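Local structure of sphingomyelinase-c (Listeria ivanovii, 1ZWX) at residues D203-M208 / L247-V252; A225-T230 / P240-E245; S233-S238 / F288-P293. The protein belongs to the endonuclease/exonuclease/phosphatase family and has a DNase I-like fold, in which two beta-sheets pack together with helices outside. All coordinates share one frame; numbering follows the deposited sequence.

Contact 1 of 3, residues D203-M208 / L247-V252; sequences DEYHDM and LDYIFV
Tyr-205 and Met-208 on helix 203-208 meet Tyr-249 and Phe-251 on strand 248-252 across segment axes 13.2 Å apart at closest approach, whose N-to-C directions differ by 26°. At that separation the backbones stay well apart, and long side chains span the interval. Tyr-205 holds CG anti to its own nitrogen (chi1 -177°), which carries the ring out to the strand. There its CE1 lies 3.6 Å from Tyr-249 CE2, and the two ring planes are inclined at 43°, an oblique meeting that is neither a stack nor a T. The far end of the same ring reaches Phe-251, with Tyr-205 OH 3.8 Å from Phe-251 CE2, near the plane of the phenyl ring and at its edge. Met-208 is extended until a bend at chi3 turns its methyl into the angle between the two strand aromatics. Met-208 CE sits over one face of Tyr-249, 3.9 Å from Tyr-249 CE1, yet at the edge of Phe-251, 3.8 Å from Phe-251 CZ. Both buried hydroxyls are satisfied elsewhere: Tyr-205 OH bonds to Ser-216 OG and Tyr-249 OH to Val-198 O. On the other side of the strand Ile-250 touches strand 12-20 of the second sheet. A helix laid by aromatic and methionine side chains on the outside of one of two packed sheets is the layering of the DNase I-like alpha/beta sandwich.

Contact 2 of 3, residues A225-T230 / P240-E245; sequences ATWDPT and PKAAPE
The indole of Trp-227 presents an edge, not a face, to residues 242-243: Trp-227 CH2 is 3.7 Å from Ala-242 CB and Trp-227 CZ3 is 3.5 Å from Ala-243 O, both partners close to the ring plane. Swung away from the backbone nitrogen (chi1 -171°), the ring runs alongside the opposing chain, and it also meets His-291. Its main chain is held in register by two bonds, Trp-227 N to Glu-245 O at 3.0 Å and Glu-245 N to Trp-227 O at 2.7 Å. This is a single antiparallel hydrogen-bonded pair, and because Thr-226 and Trp-227 both face Glu-245 it forms a classic beta bulge. Thr-226 OG1 turns instead to Asp-248. Pro-244 packs against Ala-225, Asp-228, Pro-229 and Thr-230: its CB lies 3.7 Å from Ala-225 CB, and its CG comes within 3.3 Å of Asp-228 OD1. That oxygen accepts two hydrogen bonds, from Thr-230 N, closing an Asx turn, and from Thr-230 OG1; both grip it from the same face, tilted out of the carboxylate plane. Farther along, the ring of Pro-229 approaches Ala-242 O, and one water donates to both Pro-229 O and Pro-240 O.

Contact 3 of 3, residues S233-S238 / F288-P293; sequences SMLKES and FSDHYP. With PO4 (phosphate ion), chain B.
The sulfur of Met-234 meets main chain here, not another side chain: Met-234 SD lies 3.6 Å from Ser-289 C and 3.7 Å from Ser-289 CA, while CB of Ser-289 points away from the helix. With CG anti to the carbonyl carbon (chi1 -53°) and the chain extended beyond it, the methionine delivers its sulfur to that backbone. Beside it Leu-235 divides its two methyls over Asp-290. Its CD1 rests 3.4 Å from Asp-290 O, and its CD2 touches the side chain, 3.6 Å from Asp-290 CB, the two side chains crossing at about a right angle. No hydrogen bond joins the segments; the sulfur and methyls of the helix pack on buried main chain of Ser-289 and on Asp-290.

The loop supplies its own order. Ser-289 OG accepts from His-291 N at 3.0 Å in a nearly straight bond (171°), forming an ST turn, and the same hydroxyl also bonds to Asn-17 O. The residue that closes the turn, His-291, has its imidazole held at both nitrogens: ND1 bonds to Asp-248 OD1, and NE2 donates to O2 of a phosphate ion at 2.7 Å, the oxygen lying near the ring plane at its edge. The phosphate probably comes from the crystallisation liquor, but its place beside His-291 is consistent with an anion-accepting pocket. Around the contact, Met-234 also touches Tyr-19 of strand 12-20, Arg-34 of helix 31-39 and Tyr-285 of strand 281-285, while Leu-235 packs on Trp-227; helix 233-238 thus covers the loop leading into strand 294-298 where these elements converge.

In the fold
From the N terminus the chain has already laid down most of both sheets when it enters helix 203-212, the first half of contact 1. Before that contact closes at strand 248-252, the chain makes the whole of contact 2, a short loop whose ends, 225-230 and 240-245, come together round helix 233-238. Contact 3 starts on that helix and closes only at 288-293, after strands 262-266, 274-278 and 281-285, so it crosses both others. Contact 1 joins a helix to the edge strand of one sheet; contact 3 reaches the loop preceding strand 294-298 of the other. Contact 2 borders both, and a main-chain bond from Tyr-292 N to Thr-226 O links it to contact 3.

Contact 1 of 3, residues D203-M208 / L247-V252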
ATOM      1  N   ASP A 203      21.265  -0.392   2.865  1.00 30.52           N
ATOM      2  CA  ASP A 203      21.583  -1.819   2.875  1.00 29.67           C
ATOM      3  C   ASP A 203      20.309  -2.667   2.882  1.00 28.19           C
ATOM      4  O   ASP A 203      20.231  -3.674   2.169  1.00 27.05           O
ATOM      5  CB  ASP A 203      22.426  -2.210   4.092  1.00 31.11           C
ATOM      6  CG  ASP A 203      23.878  -1.739   3.990  1.00 34.51           C
ATOM      7  OD1 ASP A 203      24.288  -1.171   2.957  1.00 37.15           O
ATOM      8  OD2 ASP A 203      24.619  -1.935   4.974  1.00 39.46           O
ATOM      9  N   GLU A 204      19.333  -2.278   3.713  1.00 25.93           N
ATOM     10  CA  GLU A 204      18.074  -3.015   3.809  1.00 24.72           C
ATOM     11  C   GLU A 204      17.346  -3.008   2.442  1.00 24.43           C
ATOM     12  O   GLU A 204      16.753  -4.002   2.067  1.00 25.36           O
ATOM     13  CB  GLU A 204      17.146  -2.469   4.902  1.00 24.96           C
ATOM     14  CG  GLU A 204      15.954  -3.413   5.141  1.00 24.47           C
ATOM     15  CD  GLU A 204      14.965  -2.936   6.202  1.00 24.32           C
ATOM     16  OE1 GLU A 204      14.118  -3.735   6.636  1.00 26.26           O
ATOM     17  OE2 GLU A 204      15.047  -1.790   6.590  1.00 24.22           O
ATOM     18  N   TYR A 205      17.405  -1.898   1.725  1.00 24.56           N
ATOM     19  CA  TYR A 205      16.832  -1.822   0.366  1.00 25.35           C
ATOM     20  C   TYR A 205      17.473  -2.867  -0.558  1.00 25.83           C
ATOM     21  O   TYR A 205      16.778  -3.653  -1.197  1.00 24.93           O
ATOM     22  CB  TYR A 205      16.970  -0.436  -0.236  1.00 25.35           C
ATOM     23  CG  TYR A 205      16.296  -0.364  -1.607  1.00 26.85           C
ATOM     24  CD1 TYR A 205      14.910  -0.119  -1.722  1.00 26.87           C
ATOM     25  CD2 TYR A 205      17.025  -0.581  -2.772  1.00 26.94           C
ATOM     26  CE1 TYR A 205      14.286  -0.075  -2.969  1.00 26.08           C
ATOM     27  CE2 TYR A 205      16.397  -0.533  -4.046  1.00 26.34           C
ATOM     28  CZ  TYR A 205      15.036  -0.300  -4.125  1.00 26.84           C
ATOM     29  OH  TYR A 205      14.433  -0.243  -5.361  1.00 27.18           O
ATOM     30  N   HIS A 206      18.806  -2.910  -0.577  1.00 26.99           N
ATOM     31  CA  HIS A 206      19.540  -3.947  -1.315  1.00 27.55           C
ATOM     32  C   HIS A 206      19.029  -5.320  -1.005  1.00 27.04           C
ATOM     33  O   HIS A 206      18.714  -6.098  -1.927  1.00 26.65           O
ATOM     34  CB  HIS A 206      21.069  -3.867  -1.043  1.00 29.19           C
ATOM     35  CG  HIS A 206      21.829  -5.043  -1.583  1.00 33.51           C
ATOM     36  ND1 HIS A 206      21.835  -6.276  -0.965  1.00 38.31           N
ATOM     37  CD2 HIS A 206      22.579  -5.183  -2.705  1.00 37.53           C
ATOM     38  CE1 HIS A 206      22.556  -7.125  -1.679  1.00 39.18           C
ATOM     39  NE2 HIS A 206      23.014  -6.487  -2.743  1.00 39.04           N
ATOM     40  N   ASP A 207      18.905  -5.641   0.286  1.00 26.01           N
ATOM     41  CA  ASP A 207      18.452  -6.957   0.684  1.00 25.35           C
ATOM     42  C   ASP A 207      17.000  -7.248   0.310  1.00 25.44           C
ATOM     43  O   ASP A 207      16.654  -8.396   0.002  1.00 25.57           O
ATOM     44  CB  ASP A 207      18.631  -7.155   2.186  1.00 26.53           C
ATOM     45  CG  ASP A 207      20.095  -7.415   2.573  1.00 29.38           C
ATOM     46  OD1 ASP A 207      21.026  -7.185   1.752  1.00 31.06           O
ATOM     47  OD2 ASP A 207      20.289  -7.826   3.713  1.00 35.44           O
ATOM     48  N   MET A 208      16.149  -6.229   0.410  1.00 24.91           N
ATOM     49  CA  MET A 208      14.731  -6.370   0.009  1.00 24.61           C
ATOM     50  C   MET A 208      14.620  -6.832  -1.448  1.00 23.80           C
ATOM     51  O   MET A 208      13.800  -7.701  -1.757  1.00 24.51           O
ATOM     52  CB  MET A 208      13.988  -5.048   0.142  1.00 23.55           C
ATOM     53  CG  MET A 208      12.538  -5.116  -0.447  1.00 22.15           C
ATOM     54  SD  MET A 208      11.533  -3.704   0.064  1.00 24.58           S
ATOM     55  CE  MET A 208      12.287  -2.382  -0.813  1.00 19.81           C
ATOM     56  N   LEU A 247       9.430   4.995   0.997  1.00 23.58           N
ATOM     57  CA  LEU A 247       8.975   3.759   1.636  1.00 22.74           C
ATOM     58  C   LEU A 247       7.936   2.970   0.828  1.00 22.81           C
ATOM     59  O   LEU A 247       7.608   1.824   1.171  1.00 21.93           O
ATOM     60  CB  LEU A 247       8.321   4.107   2.985  1.00 23.62           C
ATOM     61  CG  LEU A 247       9.219   4.765   4.049  1.00 23.01           C
ATOM     62  CD1 LEU A 247       8.373   5.109   5.292  1.00 20.96           C
ATOM     63  CD2 LEU A 247      10.386   3.837   4.415  1.00 23.65           C
ATOM     64  N   ASP A 248       7.382   3.625  -0.194  1.00 22.38           N
ATOM     65  CA  ASP A 248       6.243   3.068  -0.968  1.00 22.50           C
ATOM     66  C   ASP A 248       6.707   2.754  -2.410  1.00 21.56           C
ATOM     67  O   ASP A 248       7.314   3.580  -3.089  1.00 21.00           O
ATOM     68  CB  ASP A 248       5.074   4.054  -1.013  1.00 22.65           C
ATOM     69  CG  ASP A 248       4.546   4.430   0.374  1.00 25.21           C
ATOM     70  OD1 ASP A 248       5.097   5.354   1.006  1.00 26.04           O
ATOM     71  OD2 ASP A 248       3.545   3.823   0.791  1.00 26.05           O
ATOM     72  N   TYR A 249       6.407   1.539  -2.841  1.00 22.46           N
ATOM     73  CA  TYR A 249       6.928   1.007  -4.096  1.00 22.66           C
ATOM     74  C   TYR A 249       5.900   0.138  -4.799  1.00 22.44           C
ATOM     75  O   TYR A 249       5.058  -0.515  -4.151  1.00 23.02           O
ATOM     76  CB  TYR A 249       8.089   0.072  -3.801  1.00 22.91           C
ATOM     77  CG  TYR A 249       9.250   0.684  -3.012  1.00 23.19           C
ATOM     78  CD1 TYR A 249       9.331   0.525  -1.630  1.00 25.04           C
ATOM     79  CD2 TYR A 249      10.272   1.377  -3.674  1.00 27.11           C
ATOM     80  CE1 TYR A 249      10.417   1.080  -0.894  1.00 23.33           C
ATOM     81  CE2 TYR A 249      11.362   1.945  -2.957  1.00 26.10           C
ATOM     82  CZ  TYR A 249      11.414   1.773  -1.572  1.00 25.03           C
ATOM     83  OH  TYR A 249      12.489   2.297  -0.900  1.00 23.82           O
ATOM     84  N   ILE A 250       6.042   0.051  -6.121  1.00 22.19           N
ATOM     85  CA  ILE A 250       5.372  -1.009  -6.864  1.00 22.03           C
ATOM     86  C   ILE A 250       6.414  -1.678  -7.762  1.00 21.41           C
ATOM     87  O   ILE A 250       6.913  -1.057  -8.674  1.00 21.65           O
ATOM     88  CB  ILE A 250       4.159  -0.523  -7.713  1.00 22.25           C
ATOM     89  CG1 ILE A 250       3.191   0.370  -6.875  1.00 22.99           C
ATOM     90  CG2 ILE A 250       3.410  -1.749  -8.231  1.00 20.20           C
ATOM     91  CD1 ILE A 250       2.312   1.300  -7.722  1.00 22.21           C
ATOM     92  N   PHE A 251       6.670  -2.952  -7.501  1.00 21.28           N
ATOM     93  CA  PHE A 251       7.727  -3.706  -8.188  1.00 22.77           C
ATOM     94  C   PHE A 251       7.145  -4.738  -9.124  1.00 23.06           C
ATOM     95  O   PHE A 251       6.033  -5.188  -8.949  1.00 23.08           O
ATOM     96  CB  PHE A 251       8.543  -4.522  -7.172  1.00 22.17           C
ATOM     97  CG  PHE A 251       9.360  -3.689  -6.202  1.00 23.01           C
ATOM     98  CD1 PHE A 251       9.103  -3.774  -4.825  1.00 26.89           C
ATOM     99  CD2 PHE A 251      10.400  -2.859  -6.650  1.00 24.80           C
ATOM    100  CE1 PHE A 251       9.888  -3.021  -3.879  1.00 26.65           C
ATOM    101  CE2 PHE A 251      11.174  -2.087  -5.741  1.00 25.45           C
ATOM    102  CZ  PHE A 251      10.915  -2.182  -4.335  1.00 24.46           C
ATOM    103  N   VAL A 252       7.972  -5.178 -10.071  1.00 23.45           N
ATOM    104  CA  VAL A 252       7.689  -6.343 -10.888  1.00 23.91           C
ATOM    105  C   VAL A 252       8.567  -7.483 -10.401  1.00 24.04           C
ATOM    106  O   VAL A 252       9.774  -7.289 -10.185  1.00 24.57           O
ATOM    107  CB  VAL A 252       7.988  -6.034 -12.381  1.00 23.80           C
ATOM    108  CG1 VAL A 252       7.877  -7.321 -13.190  1.00 24.40           C
ATOM    109  CG2 VAL A 252       7.031  -4.964 -12.911  1.00 24.43           C
TER

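Contact 2 of 3, residues A225-T230 / P240-E245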
ATOM      1  N   ALA A 225      10.702  11.573  -1.850  1.00 37.01           N
ATOM      2  CA  ALA A 225      10.342  10.997  -0.563  1.00 34.00           C
ATOM      3  C   ALA A 225       8.848  10.796  -0.593  1.00 31.42           C
ATOM      4  O   ALA A 225       8.105  11.712  -0.923  1.00 31.26           O
ATOM      5  CB  ALA A 225      10.733  11.942   0.589  1.00 33.32           C
ATOM      6  N   THR A 226       8.407   9.590  -0.286  1.00 28.83           N
ATOM      7  CA  THR A 226       6.984   9.303  -0.201  1.00 26.68           C
ATOM      8  C   THR A 226       6.431   9.637   1.189  1.00 27.20           C
ATOM      9  O   THR A 226       5.220   9.749   1.363  1.00 25.74           O
ATOM     10  CB  THR A 226       6.684   7.835  -0.542  1.00 26.56           C
ATOM     11  OG1 THR A 226       7.186   6.964   0.498  1.00 25.60           O
ATOM     12  CG2 THR A 226       7.312   7.475  -1.909  1.00 24.05           C
ATOM     13  N   TRP A 227       7.340   9.787   2.164  1.00 26.69           N
ATOM     14  CA  TRP A 227       6.973  10.141   3.540  1.00 26.33           C
ATOM     15  C   TRP A 227       7.873  11.334   3.847  1.00 26.81           C
ATOM     16  O   TRP A 227       9.075  11.168   4.081  1.00 25.59           O
ATOM     17  CB  TRP A 227       7.195   8.948   4.482  1.00 26.00           C
ATOM     18  CG  TRP A 227       6.650   9.156   5.868  1.00 26.83           C
ATOM     19  CD1 TRP A 227       5.377   8.923   6.304  1.00 27.13           C
ATOM     20  CD2 TRP A 227       7.385   9.641   7.003  1.00 26.51           C
ATOM     21  NE1 TRP A 227       5.269   9.248   7.649  1.00 26.04           N
ATOM     22  CE2 TRP A 227       6.487   9.699   8.093  1.00 27.71           C
ATOM     23  CE3 TRP A 227       8.709  10.072   7.184  1.00 26.47           C
ATOM     24  CZ2 TRP A 227       6.882  10.154   9.380  1.00 27.80           C
ATOM     25  CZ3 TRP A 227       9.102  10.532   8.458  1.00 27.62           C
ATOM     26  CH2 TRP A 227       8.188  10.569   9.530  1.00 27.65           C
ATOM     27  N   ASP A 228       7.302  12.529   3.765  1.00 27.37           N
ATOM     28  CA  ASP A 228       8.096  13.768   3.779  1.00 28.96           C
ATOM     29  C   ASP A 228       7.604  14.827   4.768  1.00 29.36           C
ATOM     30  O   ASP A 228       6.743  15.640   4.424  1.00 29.52           O
ATOM     31  CB  ASP A 228       8.141  14.387   2.380  1.00 28.80           C
ATOM     32  CG  ASP A 228       9.325  15.306   2.195  1.00 30.91           C
ATOM     33  OD1 ASP A 228       9.884  15.825   3.196  1.00 33.41           O
ATOM     34  OD2 ASP A 228       9.705  15.524   1.047  1.00 32.02           O
ATOM     35  N   PRO A 229       8.153  14.833   6.003  1.00 30.23           N
ATOM     36  CA  PRO A 229       7.790  15.926   6.939  1.00 30.61           C
ATOM     37  C   PRO A 229       8.193  17.353   6.489  1.00 32.01           C
ATOM     38  O   PRO A 229       7.722  18.337   7.078  1.00 32.95           O
ATOM     39  CB  PRO A 229       8.526  15.541   8.234  1.00 30.35           C
ATOM     40  CG  PRO A 229       8.834  14.067   8.096  1.00 29.57           C
ATOM     41  CD  PRO A 229       9.079  13.866   6.621  1.00 29.88           C
ATOM     42  N   THR A 230       9.042  17.487   5.468  1.00 32.53           N
ATOM     43  CA  THR A 230       9.394  18.826   5.003  1.00 32.78           C
ATOM     44  C   THR A 230       8.345  19.435   4.075  1.00 32.54           C
ATOM     45  O   THR A 230       8.317  20.647   3.925  1.00 32.19           O
ATOM     46  CB  THR A 230      10.838  18.940   4.390  1.00 33.49           C
ATOM     47  OG1 THR A 230      10.901  18.327   3.094  1.00 35.18           O
ATOM     48  CG2 THR A 230      11.859  18.316   5.269  1.00 32.74           C
ATOM     49  N   PRO A 240       7.491  16.780  12.680  1.00 38.85           N
ATOM     50  CA  PRO A 240       8.123  17.859  11.901  1.00 39.34           C
ATOM     51  C   PRO A 240       9.649  17.714  11.799  1.00 40.03           C
ATOM     52  O   PRO A 240      10.275  18.203  10.843  1.00 40.64           O
ATOM     53  CB  PRO A 240       7.756  19.128  12.692  1.00 39.74           C
ATOM     54  CG  PRO A 240       7.517  18.655  14.089  1.00 38.97           C
ATOM     55  CD  PRO A 240       6.901  17.284  13.940  1.00 39.01           C
ATOM     56  N   LYS A 241      10.241  17.024  12.763  1.00 40.35           N
ATOM     57  CA  LYS A 241      11.686  16.920  12.831  1.00 40.16           C
ATOM     58  C   LYS A 241      12.269  15.689  12.148  1.00 39.45           C
ATOM     59  O   LYS A 241      13.472  15.641  11.912  1.00 39.54           O
ATOM     60  CB  LYS A 241      12.149  16.972  14.295  1.00 41.57           C
ATOM     61  CG  LYS A 241      11.845  18.290  15.021  1.00 43.60           C
ATOM     62  CD  LYS A 241      12.608  19.479  14.401  1.00 49.45           C
ATOM     63  CE  LYS A 241      11.802  20.179  13.288  1.00 52.13           C
ATOM     64  NZ  LYS A 241      12.672  20.917  12.306  1.00 55.01           N
ATOM     65  N   ALA A 242      11.434  14.693  11.841  1.00 37.80           N
ATOM     66  CA  ALA A 242      11.925  13.412  11.292  1.00 36.39           C
ATOM     67  C   ALA A 242      12.455  13.569   9.860  1.00 35.57           C
ATOM     68  O   ALA A 242      11.991  14.427   9.111  1.00 35.30           O
ATOM     69  CB  ALA A 242      10.823  12.341  11.378  1.00 36.36           C
ATOM     70  N   ALA A 243      13.456  12.775   9.493  1.00 34.66           N
ATOM     71  CA  ALA A 243      14.008  12.829   8.145  1.00 34.26           C
ATOM     72  C   ALA A 243      13.014  12.235   7.113  1.00 33.69           C
ATOM     73  O   ALA A 243      12.342  11.223   7.408  1.00 33.16           O
ATOM     74  CB  ALA A 243      15.341  12.088   8.094  1.00 34.61           C
ATOM     75  N   PRO A 244      12.903  12.867   5.923  1.00 33.15           N
ATOM     76  CA  PRO A 244      12.045  12.309   4.866  1.00 32.30           C
ATOM     77  C   PRO A 244      12.499  10.896   4.493  1.00 31.04           C
ATOM     78  O   PRO A 244      13.696  10.602   4.558  1.00 30.25           O
ATOM     79  CB  PRO A 244      12.259  13.276   3.700  1.00 32.34           C
ATOM     80  CG  PRO A 244      12.722  14.558   4.329  1.00 33.60           C
ATOM     81  CD  PRO A 244      13.562  14.118   5.485  1.00 33.64           C
ATOM     82  N   GLU A 245      11.558  10.020   4.142  1.00 30.28           N
ATOM     83  CA  GLU A 245      11.893   8.654   3.746  1.00 30.01           C
ATOM     84  C   GLU A 245      11.182   8.287   2.444  1.00 28.73           C
ATOM     85  O   GLU A 245      10.205   8.935   2.072  1.00 28.04           O
ATOM     86  CB  GLU A 245      11.542   7.639   4.852  1.00 29.77           C
ATOM     87  CG  GLU A 245      12.404   7.770   6.145  1.00 32.61           C
ATOM     88  CD  GLU A 245      12.067   6.728   7.211  1.00 34.73           C
ATOM     89  OE1 GLU A 245      12.164   5.505   6.927  1.00 40.25           O
ATOM     90  OE2 GLU A 245      11.717   7.124   8.353  1.00 40.09           O
TER
HETATM   91  O   HOH W   1       8.805  19.682   9.064  1.00 38.90           O

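Contact 3 of 3, residues S233-S238 / F288-P293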
ATOM      1  N   SER A 233       1.696  18.539   4.940  1.00 28.39           N
ATOM      2  CA  SER A 233       1.055  19.332   5.984  1.00 28.13           C
ATOM      3  C   SER A 233       0.705  18.498   7.247  1.00 28.67           C
ATOM      4  O   SER A 233       0.828  18.996   8.373  1.00 28.13           O
ATOM      5  CB  SER A 233      -0.178  20.005   5.415  1.00 28.12           C
ATOM      6  OG  SER A 233      -1.202  19.059   5.133  1.00 29.37           O
ATOM      7  N   MET A 234       0.301  17.233   7.063  1.00 28.49           N
ATOM      8  CA  MET A 234      -0.061  16.362   8.195  1.00 29.89           C
ATOM      9  C   MET A 234       1.182  15.945   9.014  1.00 30.72           C
ATOM     10  O   MET A 234       1.109  15.836  10.237  1.00 32.25           O
ATOM     11  CB  MET A 234      -0.876  15.135   7.735  1.00 29.33           C
ATOM     12  CG  MET A 234      -2.144  15.471   6.876  1.00 29.85           C
ATOM     13  SD  MET A 234      -3.068  14.062   6.169  1.00 32.10           S
ATOM     14  CE  MET A 234      -3.838  13.525   7.676  1.00 28.35           C
ATOM     15  N   LEU A 235       2.318  15.730   8.356  1.00 30.53           N
ATOM     16  CA  LEU A 235       3.552  15.363   9.066  1.00 31.38           C
ATOM     17  C   LEU A 235       4.230  16.570   9.745  1.00 32.60           C
ATOM     18  O   LEU A 235       4.981  16.402  10.710  1.00 32.51           O
ATOM     19  CB  LEU A 235       4.546  14.673   8.132  1.00 30.89           C
ATOM     20  CG  LEU A 235       4.132  13.296   7.616  1.00 29.95           C
ATOM     21  CD1 LEU A 235       5.193  12.747   6.677  1.00 29.99           C
ATOM     22  CD2 LEU A 235       3.888  12.340   8.788  1.00 30.46           C
ATOM     23  N   LYS A 236       3.995  17.766   9.220  1.00 33.45           N
ATOM     24  CA  LYS A 236       4.498  18.987   9.834  1.00 35.14           C
ATOM     25  C   LYS A 236       3.951  19.137  11.246  1.00 36.59           C
ATOM     26  O   LYS A 236       4.626  19.652  12.134  1.00 36.59           O
ATOM     27  CB  LYS A 236       4.140  20.199   8.979  1.00 35.21           C
ATOM     28  CG  LYS A 236       5.016  20.280   7.745  1.00 35.92           C
ATOM     29  CD  LYS A 236       4.627  21.427   6.839  1.00 36.85           C
ATOM     30  CE  LYS A 236       5.645  21.572   5.747  1.00 36.91           C
ATOM     31  NZ  LYS A 236       5.145  22.439   4.667  1.00 38.40           N
ATOM     32  N   GLU A 237       2.723  18.672  11.430  1.00 37.47           N
ATOM     33  CA  GLU A 237       2.087  18.604  12.730  1.00 38.78           C
ATOM     34  C   GLU A 237       2.694  17.482  13.600  1.00 38.51           C
ATOM     35  O   GLU A 237       3.172  17.746  14.704  1.00 38.44           O
ATOM     36  CB  GLU A 237       0.559  18.447  12.549  1.00 38.75           C
ATOM     37  CG  GLU A 237      -0.314  18.579  13.817  1.00 42.40           C
ATOM     38  CD  GLU A 237      -0.022  19.833  14.681  1.00 45.75           C
ATOM     39  OE1 GLU A 237      -0.264  19.781  15.903  1.00 48.37           O
ATOM     40  OE2 GLU A 237       0.457  20.861  14.158  1.00 48.52           O
ATOM     41  N   SER A 238       2.736  16.256  13.085  1.00 37.86           N
ATOM     42  CA  SER A 238       3.045  15.094  13.921  1.00 37.28           C
ATOM     43  C   SER A 238       4.512  14.683  14.043  1.00 37.21           C
ATOM     44  O   SER A 238       4.932  14.209  15.111  1.00 36.35           O
ATOM     45  CB  SER A 238       2.207  13.904  13.474  1.00 38.22           C
ATOM     46  OG  SER A 238       2.450  13.628  12.105  1.00 38.27           O
ATOM     47  N   PHE A 288      -3.853  14.512   1.285  1.00 26.16           N
ATOM     48  CA  PHE A 288      -4.791  13.392   1.293  1.00 25.34           C
ATOM     49  C   PHE A 288      -4.442  12.392   2.387  1.00 25.44           C
ATOM     50  O   PHE A 288      -5.313  11.661   2.877  1.00 25.45           O
ATOM     51  CB  PHE A 288      -4.728  12.633  -0.051  1.00 25.18           C
ATOM     52  CG  PHE A 288      -5.210  13.452  -1.244  1.00 25.54           C
ATOM     53  CD1 PHE A 288      -4.308  14.006  -2.129  1.00 26.65           C
ATOM     54  CD2 PHE A 288      -6.565  13.659  -1.455  1.00 25.80           C
ATOM     55  CE1 PHE A 288      -4.747  14.780  -3.232  1.00 27.66           C
ATOM     56  CE2 PHE A 288      -7.011  14.439  -2.554  1.00 25.84           C
ATOM     57  CZ  PHE A 288      -6.110  14.976  -3.426  1.00 25.59           C
ATOM     58  N   SER A 289      -3.158  12.333   2.707  1.00 24.93           N
ATOM     59  CA  SER A 289      -2.610  11.342   3.633  1.00 25.71           C
ATOM     60  C   SER A 289      -1.231  11.826   4.073  1.00 25.43           C
ATOM     61  O   SER A 289      -0.713  12.813   3.524  1.00 25.53           O
ATOM     62  CB  SER A 289      -2.520   9.971   2.934  1.00 25.28           C
ATOM     63  OG  SER A 289      -1.566   9.134   3.561  1.00 27.27           O
ATOM     64  N   ASP A 290      -0.622  11.148   5.043  1.00 24.92           N
ATOM     65  CA  ASP A 290       0.743  11.485   5.412  1.00 25.80           C
ATOM     66  C   ASP A 290       1.781  10.850   4.483  1.00 25.07           C
ATOM     67  O   ASP A 290       2.976  11.175   4.582  1.00 25.53           O
ATOM     68  CB  ASP A 290       1.026  11.197   6.908  1.00 26.60           C
ATOM     69  CG  ASP A 290       0.976   9.708   7.276  1.00 31.17           C
ATOM     70  OD1 ASP A 290       0.482   8.854   6.500  1.00 30.49           O
ATOM     71  OD2 ASP A 290       1.430   9.389   8.413  1.00 36.49           O
ATOM     72  N   HIS A 291       1.335   9.928   3.606  1.00 23.78           N
ATOM     73  CA  HIS A 291       2.197   9.375   2.548  1.00 23.30           C
ATOM     74  C   HIS A 291       1.721   9.952   1.227  1.00 23.01           C
ATOM     75  O   HIS A 291       0.522  10.187   1.056  1.00 22.43           O
ATOM     76  CB  HIS A 291       2.100   7.852   2.431  1.00 22.88           C
ATOM     77  CG  HIS A 291       2.770   7.096   3.538  1.00 24.72           C
ATOM     78  ND1 HIS A 291       3.907   6.342   3.340  1.00 25.11           N
ATOM     79  CD2 HIS A 291       2.450   6.964   4.853  1.00 25.78           C
ATOM     80  CE1 HIS A 291       4.274   5.790   4.487  1.00 26.13           C
ATOM     81  NE2 HIS A 291       3.406   6.147   5.420  1.00 27.14           N
ATOM     82  N   TYR A 292       2.647  10.112   0.283  1.00 23.03           N
ATOM     83  CA  TYR A 292       2.259  10.415  -1.089  1.00 24.08           C
ATOM     84  C   TYR A 292       1.957   9.136  -1.849  1.00 24.20           C
ATOM     85  O   TYR A 292       2.553   8.103  -1.564  1.00 24.19           O
ATOM     86  CB  TYR A 292       3.331  11.234  -1.820  1.00 23.96           C
ATOM     87  CG  TYR A 292       3.598  12.557  -1.192  1.00 24.67           C
ATOM     88  CD1 TYR A 292       4.906  12.925  -0.789  1.00 25.69           C
ATOM     89  CD2 TYR A 292       2.561  13.454  -0.977  1.00 25.20           C
ATOM     90  CE1 TYR A 292       5.146  14.182  -0.192  1.00 26.15           C
ATOM     91  CE2 TYR A 292       2.791  14.702  -0.373  1.00 26.79           C
ATOM     92  CZ  TYR A 292       4.063  15.058   0.016  1.00 25.96           C
ATOM     93  OH  TYR A 292       4.232  16.306   0.599  1.00 27.81           O
ATOM     94  N   PRO A 293       0.992   9.196  -2.801  1.00 23.98           N
ATOM     95  CA  PRO A 293       0.681   8.046  -3.648  1.00 23.46           C
ATOM     96  C   PRO A 293       1.833   7.781  -4.629  1.00 22.75           C
ATOM     97  O   PRO A 293       2.621   8.689  -4.918  1.00 23.41           O
ATOM     98  CB  PRO A 293      -0.558   8.482  -4.433  1.00 22.93           C
ATOM     99  CG  PRO A 293      -0.877   9.877  -4.012  1.00 24.62           C
ATOM    100  CD  PRO A 293       0.188  10.392  -3.131  1.00 23.94           C
TER
HETATM  101  P   PO4 B 401       3.226   5.162   9.336  1.00 49.75           P
HETATM  102  O1  PO4 B 401       3.560   6.318  10.266  1.00 47.52           O
HETATM  103  O2  PO4 B 401       2.760   5.694   8.006  1.00 43.76           O
HETATM  104  O3  PO4 B 401       4.476   4.346   9.056  1.00 47.21           O
HETATM  105  O4  PO4 B 401       2.141   4.327   9.991  1.00 48.55           O